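Local structure of citrate synthase (Thermotoga maritima, 2P2W) at residues D229-E232 / E233-K237; L310-P313 / R314-T318; Q176-N179 / A180-A184. The protein probably catalyses the condensation of oxaloacetate with acetyl-CoA and water to give citrate and CoA, a step of the tricarboxylic acid cycle. All blocks are in the same frame, centred on the assembly; numbering follows the deposited sequence.

The three contacts illustrate how the same problem, starting a helix, is solved differently according to place in the fold. Contact 1, partly exposed and away from the predicted active-site residues, starts helix 231-241 with main-chain bonds and a bridging water, a pair of valines packing along its buried side. Contact 2, partly buried, leads into helix 317-337 through a proline and three buried side chains, Phe-312, Met-316 and Phe-317. Contact 3 is buried beside a bound citrate and the second subunit, and there polar side chains do the work, with Asn-179 capping helix 180-189. Contacts 1 and 2 both pack on helix 214-225, while contact 3 rests on helix 317-337, the one that contact 2 introduces.

Contact 1: residues D229-E232 / E233-K237; sequences DRVE and EFVQK
Phe-234 meets residues 229-232 through its CB, which lies 3.5 Å from Val-231 O, while its flat ring leads off to Met-221, Glu-224 and Ile-225. The torsion responsible is a chi1 of 177°, which sets CG opposite the backbone N and swings the ring off the preceding turn. A second flat group, the amide of Gln-236, also stands beyond the contact: CG touches Glu-232 O at 3.4 Å, the chain then bends at chi2 (-53°), and NE2 is hydrogen-bonded to Tyr-286 OH.

Main-chain bonds carry the first turns of the helix. Phe-234 N donates to Arg-230 O, Val-235 N to Val-231 O at 3.0 Å, and Gln-236 N to Glu-232 O. One residue earlier a water takes over: it accepts from Glu-233 N at 2.9 Å and donates to Asp-229 O, tying the incoming loop to the start of the helix. Along the buried side, Val-231 and Val-235 run side by side and point the same way, CG1 of the first 4.1 Å from CG2 of the second. Glu-232 and Glu-233 extend from the exposed side.

Helix 231-241 packs against two neighbours: Val-231, Val-235 and Gln-236 face helix 275-289 at Tyr-286, with Leu-283 also against Val-235, while Phe-234 rests on helix 214-225, whose Ile-225 is also reached by Val-231 and receives a bond at its O from Arg-230 NE.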
loop_
_atom_site.group_PDB
_atom_site.type_symbol
_atom_site.label_atom_id
_atom_site.label_comp_id
_atom_site.label_asym_id
_atom_site.label_seq_id
_atom_site.Cartn_x
_atom_site.Cartn_y
_atom_site.Cartn_z
ATOM N N ASP A 229 -13.280 -14.431 -35.673
ATOM C CA ASP A 229 -12.739 -14.159 -37.002
ATOM C C ASP A 229 -11.725 -13.024 -37.024
ATOM O O ASP A 229 -10.906 -12.939 -37.938
ATOM C CB ASP A 229 -13.863 -13.813 -37.985
ATOM C CG ASP A 229 -14.900 -14.913 -38.107
ATOM O OD1 ASP A 229 -14.508 -16.096 -38.171
ATOM O OD2 ASP A 229 -16.107 -14.589 -38.156
ATOM N N ARG A 230 -11.781 -12.157 -36.019
ATOM C CA ARG A 230 -10.894 -11.006 -35.956
ATOM C C ARG A 230 -9.710 -11.148 -34.995
ATOM O O ARG A 230 -8.931 -10.209 -34.830
ATOM C CB ARG A 230 -11.721 -9.769 -35.590
ATOM C CG ARG A 230 -12.843 -9.475 -36.584
ATOM C CD ARG A 230 -13.899 -8.545 -35.997
ATOM N NE ARG A 230 -13.365 -7.230 -35.660
ATOM C CZ ARG A 230 -13.223 -6.229 -36.525
ATOM N NH1 ARG A 230 -13.581 -6.385 -37.794
ATOM N NH2 ARG A 230 -12.716 -5.073 -36.117
ATOM N N VAL A 231 -9.570 -12.315 -34.374
ATOM C CA VAL A 231 -8.478 -12.543 -33.428
ATOM C C VAL A 231 -7.084 -12.361 -34.032
ATOM O O VAL A 231 -6.269 -11.605 -33.506
ATOM C CB VAL A 231 -8.587 -13.950 -32.787
ATOM C CG1 VAL A 231 -7.284 -14.325 -32.091
ATOM C CG2 VAL A 231 -9.722 -13.961 -31.776
ATOM N N GLU A 232 -6.807 -13.045 -35.136
ATOM C CA GLU A 232 -5.497 -12.935 -35.770
ATOM C C GLU A 232 -5.071 -11.488 -36.008
ATOM O O GLU A 232 -3.961 -11.091 -35.652
ATOM C CB GLU A 232 -5.481 -13.692 -37.097
ATOM C CG GLU A 232 -4.144 -13.612 -37.807
ATOM C CD GLU A 232 -4.145 -14.337 -39.132
ATOM O OE1 GLU A 232 -5.213 -14.841 -39.535
ATOM O OE2 GLU A 232 -3.079 -14.398 -39.774
ATOM N N GLU A 233 -5.960 -10.702 -36.607
ATOM C CA GLU A 233 -5.676 -9.299 -36.899
ATOM C C GLU A 233 -5.393 -8.477 -35.642
ATOM O O GLU A 233 -4.504 -7.621 -35.630
ATOM C CB GLU A 233 -6.851 -8.679 -37.654
ATOM C CG GLU A 233 -6.617 -7.240 -38.088
ATOM C CD GLU A 233 -7.605 -6.787 -39.146
ATOM O OE1 GLU A 233 -8.276 -7.656 -39.746
ATOM O OE2 GLU A 233 -7.712 -5.562 -39.379
ATOM N N PHE A 234 -6.160 -8.727 -34.587
ATOM C CA PHE A 234 -5.983 -8.000 -33.337
ATOM C C PHE A 234 -4.628 -8.305 -32.705
ATOM O O PHE A 234 -3.928 -7.398 -32.248
ATOM C CB PHE A 234 -7.087 -8.369 -32.348
ATOM C CG PHE A 234 -6.939 -7.713 -31.008
ATOM C CD1 PHE A 234 -7.271 -6.373 -30.833
ATOM C CD2 PHE A 234 -6.453 -8.434 -29.920
ATOM C CE1 PHE A 234 -7.120 -5.758 -29.591
ATOM C CE2 PHE A 234 -6.298 -7.830 -28.675
ATOM C CZ PHE A 234 -6.632 -6.490 -28.510
ATOM N N VAL A 235 -4.269 -9.585 -32.671
ATOM C CA VAL A 235 -2.997 -9.997 -32.084
ATOM C C VAL A 235 -1.815 -9.396 -32.843
ATOM O O VAL A 235 -0.891 -8.859 -32.232
ATOM C CB VAL A 235 -2.864 -11.541 -32.056
ATOM C CG1 VAL A 235 -1.470 -11.943 -31.591
ATOM C CG2 VAL A 235 -3.914 -12.130 -31.118
ATOM N N GLN A 236 -1.849 -9.477 -34.169
ATOM C CA GLN A 236 -0.769 -8.924 -34.981
ATOM C C GLN A 236 -0.628 -7.425 -34.741
ATOM O O GLN A 236 0.487 -6.901 -34.674
ATOM C CB GLN A 236 -1.016 -9.203 -36.465
ATOM C CG GLN A 236 -0.765 -10.648 -36.858
ATOM C CD GLN A 236 0.614 -11.132 -36.429
ATOM O OE1 GLN A 236 1.619 -10.457 -36.656
ATOM N NE2 GLN A 236 0.667 -12.309 -35.815
ATOM N N LYS A 237 -1.763 -6.746 -34.608
ATOM C CA LYS A 237 -1.787 -5.312 -34.350
ATOM C C LYS A 237 -1.121 -5.019 -33.009
ATOM O O LYS A 237 -0.350 -4.068 -32.881
ATOM C CB LYS A 237 -3.232 -4.805 -34.323
ATOM C CG LYS A 237 -3.398 -3.395 -33.769
ATOM C CD LYS A 237 -4.851 -3.116 -33.406
ATOM C CE LYS A 237 -5.200 -1.647 -33.568
ATOM N NZ LYS A 237 -6.375 -1.262 -32.731
HETATM O O HOH W 1 -8.327 -11.576 -38.065
#

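Contact 2: residues L310-P313 / R314-T318; sequences LGFP and RNMFT
Phe-312 and Met-316 form a Met-aromatic contact in which the sulfur approaches the ring obliquely, SD lying 3.9 Å from CD1. Met-316 reaches it with an almost fully extended chain, CG opposite the backbone N (chi1 -169°), and then folds at chi3 (-76°), which carries CE back to 4.0 Å from Pro-313 CG. One ring atom along, Pro-313 CB is met by Asn-315 OD1 at 3.5 Å: a chi1 of 72° puts CG between the backbone N and carbonyl carbon and turns the amide back toward the proline.

All this happens in a short connection between two helices: helix 299-309, which carries the predicted active-site residue Asp-300, ends in a Schellman motif at Gly-311, and a type I beta turn, Pro-313 to Met-316, precedes helix 317-337. Met-316 N donates to Pro-313 O at 2.9 Å, coming from above the carbonyl plane. Phe-317 folds its ring back over this turn. Arg-314 CA sits over the centre of one face, 3.5 Å above the plane, and Phe-312 O lies at the edge, 3.4 Å from CE1. The extended side chain of Arg-314 makes salt bridges to Glu-223 and Glu-308, joining the turn to helices 214-225 and 299-309.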
loop_
_atom_site.group_PDB
_atom_site.type_symbol
_atom_site.label_atom_id
_atom_site.label_comp_id
_atom_site.label_asym_id
_atom_site.label_seq_id
_atom_site.Cartn_x
_atom_site.Cartn_y
_atom_site.Cartn_z
ATOM N N LEU A 310 -21.578 -14.726 -14.376
ATOM C CA LEU A 310 -22.284 -14.951 -13.105
ATOM C C LEU A 310 -23.113 -13.728 -12.696
ATOM O O LEU A 310 -23.802 -13.727 -11.681
ATOM C CB LEU A 310 -21.267 -15.239 -12.009
ATOM C CG LEU A 310 -20.613 -16.605 -12.109
ATOM C CD1 LEU A 310 -19.667 -16.854 -10.916
ATOM C CD2 LEU A 310 -21.631 -17.754 -12.111
ATOM N N GLY A 311 -22.965 -12.627 -13.467
ATOM C CA GLY A 311 -23.823 -11.452 -13.231
ATOM C C GLY A 311 -23.180 -10.342 -12.345
ATOM O O GLY A 311 -23.897 -9.457 -11.894
ATOM N N PHE A 312 -21.871 -10.367 -12.108
ATOM C CA PHE A 312 -21.236 -9.329 -11.299
ATOM C C PHE A 312 -20.783 -8.136 -12.137
ATOM O O PHE A 312 -20.400 -8.294 -13.295
ATOM C CB PHE A 312 -20.027 -9.893 -10.548
ATOM C CG PHE A 312 -20.386 -10.872 -9.471
ATOM C CD1 PHE A 312 -20.662 -10.428 -8.184
ATOM C CD2 PHE A 312 -20.481 -12.230 -9.747
ATOM C CE1 PHE A 312 -21.032 -11.325 -7.181
ATOM C CE2 PHE A 312 -20.851 -13.140 -8.748
ATOM C CZ PHE A 312 -21.126 -12.682 -7.464
ATOM N N PRO A 313 -20.827 -6.922 -11.556
ATOM C CA PRO A 313 -20.410 -5.699 -12.251
ATOM C C PRO A 313 -18.911 -5.772 -12.540
ATOM O O PRO A 313 -18.139 -6.233 -11.701
ATOM C CB PRO A 313 -20.723 -4.591 -11.244
ATOM C CG PRO A 313 -21.294 -5.131 -9.973
ATOM C CD PRO A 313 -21.313 -6.614 -10.200
ATOM N N ARG A 314 -18.502 -5.305 -13.712
ATOM C CA ARG A 314 -17.096 -5.340 -14.107
ATOM C C ARG A 314 -16.168 -4.602 -13.130
ATOM O O ARG A 314 -15.024 -4.985 -12.915
ATOM C CB ARG A 314 -16.975 -4.757 -15.516
ATOM C CG ARG A 314 -17.691 -5.635 -16.543
ATOM C CD ARG A 314 -17.473 -5.176 -17.989
ATOM N NE ARG A 314 -18.076 -6.151 -18.906
ATOM C CZ ARG A 314 -17.963 -5.935 -20.229
ATOM N NH1 ARG A 314 -17.329 -4.869 -20.681
ATOM N NH2 ARG A 314 -18.482 -6.822 -21.085
ATOM N N ASN A 315 -16.666 -3.492 -12.553
ATOM C CA ASN A 315 -15.797 -2.741 -11.649
ATOM C C ASN A 315 -15.718 -3.363 -10.246
ATOM O O ASN A 315 -15.207 -2.776 -9.297
ATOM C CB ASN A 315 -16.233 -1.268 -11.610
ATOM C CG ASN A 315 -17.527 -1.107 -10.856
ATOM O OD1 ASN A 315 -18.385 -1.983 -10.836
ATOM N ND2 ASN A 315 -17.677 0.081 -10.245
ATOM N N MET A 316 -16.273 -4.597 -10.131
ATOM C CA MET A 316 -16.124 -5.364 -8.895
ATOM C C MET A 316 -15.204 -6.591 -9.077
ATOM O O MET A 316 -14.860 -7.286 -8.125
ATOM C CB MET A 316 -17.514 -5.816 -8.406
ATOM C CG MET A 316 -17.471 -6.401 -6.989
ATOM S SD MET A 316 -18.964 -7.308 -6.556
ATOM C CE MET A 316 -20.040 -5.897 -6.260
ATOM N N PHE A 317 -14.841 -6.871 -10.356
ATOM C CA PHE A 317 -14.008 -8.054 -10.640
ATOM C C PHE A 317 -12.717 -8.089 -9.776
ATOM O O PHE A 317 -12.375 -9.111 -9.199
ATOM C CB PHE A 317 -13.618 -8.042 -12.125
ATOM C CG PHE A 317 -14.755 -8.437 -13.037
ATOM C CD1 PHE A 317 -16.055 -8.552 -12.556
ATOM C CD2 PHE A 317 -14.500 -8.635 -14.389
ATOM C CE1 PHE A 317 -17.094 -8.866 -13.433
ATOM C CE2 PHE A 317 -15.544 -8.945 -15.260
ATOM C CZ PHE A 317 -16.841 -9.060 -14.785
ATOM N N THR A 318 -11.991 -6.977 -9.695
ATOM C CA THR A 318 -10.769 -6.963 -8.902
ATOM C C THR A 318 -11.095 -7.146 -7.417
ATOM O O THR A 318 -10.327 -7.759 -6.676
ATOM C CB THR A 318 -9.974 -5.645 -9.092
ATOM O OG1 THR A 318 -9.676 -5.462 -10.481
ATOM C CG2 THR A 318 -8.660 -5.704 -8.326
#

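Contact 3: residues Q176-N179 / A180-A184; sequences QDIN and ASTFA
An asparagine N-cap opens helix 180-189: Asn-179 accepts from both Ser-181 and Thr-182 through OD1. Ser-181 OG donates at 2.8 Å, approaching almost straight on to the side-chain carbonyl, whereas Thr-182 N, 3.0 Å from OD1, comes from above the carbonyl plane, 49° out of it. With CG held between the backbone N and the carbonyl carbon (chi1 50°), the amide folds back over the first turn, where its rotation is fixed from the other end too. There ND2 donates to Gln-176 O at 3.1 Å, a partner within the plane of the amide although the bond stands well above the peptide plane of Gln-176.

A water ties loop to helix, accepting from Thr-182 OG1 at 2.7 Å and from Gln-176 N while donating to Asp-177 O. Further round, Ile-178 CG2 packs 3.6 Å from Phe-183 CD1.

Trp-329 of helix 317-337 is hydrogen-bonded to Ser-181 OG, so a second-shell group steadies one of the cap's donors. Asp-177 is bound by Thr-346 and Ser-347 of the second subunit. Gln-176 NE2 bonds a citrate anion, probably from the crystallisation liquor, and the Asn-179 side chain lies about 7 Å from that of His-250, predicted to be catalytic. A capped helix start beside the ligand, with the partner chain close by, fits the intersubunit active site of citrate synthases.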
loop_
_atom_site.group_PDB
_atom_site.type_symbol
_atom_site.label_atom_id
_atom_site.label_comp_id
_atom_site.label_asym_id
_atom_site.label_seq_id
_atom_site.Cartn_x
_atom_site.Cartn_y
_atom_site.Cartn_z
ATOM N N GLN A 176 -0.939 -17.038 -4.060
ATOM C CA GLN A 176 0.071 -17.357 -5.067
ATOM C C GLN A 176 1.443 -16.718 -4.870
ATOM O O GLN A 176 1.876 -15.866 -5.650
ATOM C CB GLN A 176 -0.412 -17.070 -6.492
ATOM C CG GLN A 176 0.585 -17.637 -7.516
ATOM C CD GLN A 176 -0.016 -17.897 -8.881
ATOM O OE1 GLN A 176 -0.597 -18.953 -9.130
ATOM N NE2 GLN A 176 0.125 -16.926 -9.776
ATOM N N ASP A 177 2.122 -17.141 -3.811
ATOM C CA ASP A 177 3.473 -16.680 -3.523
ATOM C C ASP A 177 3.608 -15.159 -3.395
ATOM O O ASP A 177 2.686 -14.476 -2.944
ATOM C CB ASP A 177 4.413 -17.224 -4.610
ATOM C CG ASP A 177 5.863 -17.286 -4.166
ATOM O OD1 ASP A 177 6.130 -17.796 -3.058
ATOM O OD2 ASP A 177 6.733 -16.833 -4.938
ATOM N N ILE A 178 4.756 -14.626 -3.809
ATOM C CA ILE A 178 5.002 -13.197 -3.676
ATOM C C ILE A 178 4.694 -12.351 -4.906
ATOM O O ILE A 178 5.588 -11.746 -5.508
ATOM C CB ILE A 178 6.458 -12.938 -3.230
ATOM C CG1 ILE A 178 6.884 -13.995 -2.206
ATOM C CG2 ILE A 178 6.569 -11.555 -2.607
ATOM C CD1 ILE A 178 6.019 -14.051 -0.944
ATOM N N ASN A 179 3.417 -12.309 -5.274
ATOM C CA ASN A 179 2.974 -11.513 -6.408
ATOM C C ASN A 179 3.011 -10.053 -5.957
ATOM O O ASN A 179 3.231 -9.771 -4.779
ATOM C CB ASN A 179 1.560 -11.934 -6.810
ATOM C CG ASN A 179 0.613 -11.965 -5.633
ATOM O OD1 ASN A 179 0.066 -10.940 -5.233
ATOM N ND2 ASN A 179 0.431 -13.147 -5.055
ATOM N N ALA A 180 2.798 -9.126 -6.883
ATOM C CA ALA A 180 2.853 -7.702 -6.559
ATOM C C ALA A 180 2.016 -7.250 -5.361
ATOM O O ALA A 180 2.507 -6.494 -4.525
ATOM C CB ALA A 180 2.490 -6.872 -7.789
ATOM N N SER A 181 0.763 -7.689 -5.269
ATOM C CA SER A 181 -0.076 -7.262 -4.148
ATOM C C SER A 181 0.372 -7.888 -2.824
ATOM O O SER A 181 0.382 -7.220 -1.790
ATOM C CB SER A 181 -1.561 -7.563 -4.421
ATOM O OG SER A 181 -1.824 -8.951 -4.557
ATOM N N THR A 182 0.743 -9.165 -2.847
ATOM C CA THR A 182 1.221 -9.815 -1.625
ATOM C C THR A 182 2.528 -9.137 -1.210
ATOM O O THR A 182 2.783 -8.919 -0.022
ATOM C CB THR A 182 1.478 -11.329 -1.845
ATOM O OG1 THR A 182 0.223 -12.000 -2.020
ATOM C CG2 THR A 182 2.223 -11.945 -0.650
ATOM N N PHE A 183 3.348 -8.779 -2.193
ATOM C CA PHE A 183 4.618 -8.130 -1.895
ATOM C C PHE A 183 4.389 -6.748 -1.281
ATOM O O PHE A 183 5.104 -6.349 -0.360
ATOM C CB PHE A 183 5.470 -8.014 -3.161
ATOM C CG PHE A 183 6.885 -7.572 -2.899
ATOM C CD1 PHE A 183 7.632 -8.155 -1.874
ATOM C CD2 PHE A 183 7.483 -6.604 -3.695
ATOM C CE1 PHE A 183 8.954 -7.779 -1.648
ATOM C CE2 PHE A 183 8.810 -6.219 -3.478
ATOM C CZ PHE A 183 9.545 -6.811 -2.452
ATOM N N ALA A 184 3.400 -6.019 -1.794
ATOM C CA ALA A 184 3.076 -4.691 -1.264
ATOM C C ALA A 184 2.680 -4.822 0.210
ATOM O O ALA A 184 3.090 -4.025 1.054
ATOM C CB ALA A 184 1.931 -4.068 -2.068
HETATM O O HOH W 2 0.146 -14.675 -2.287
#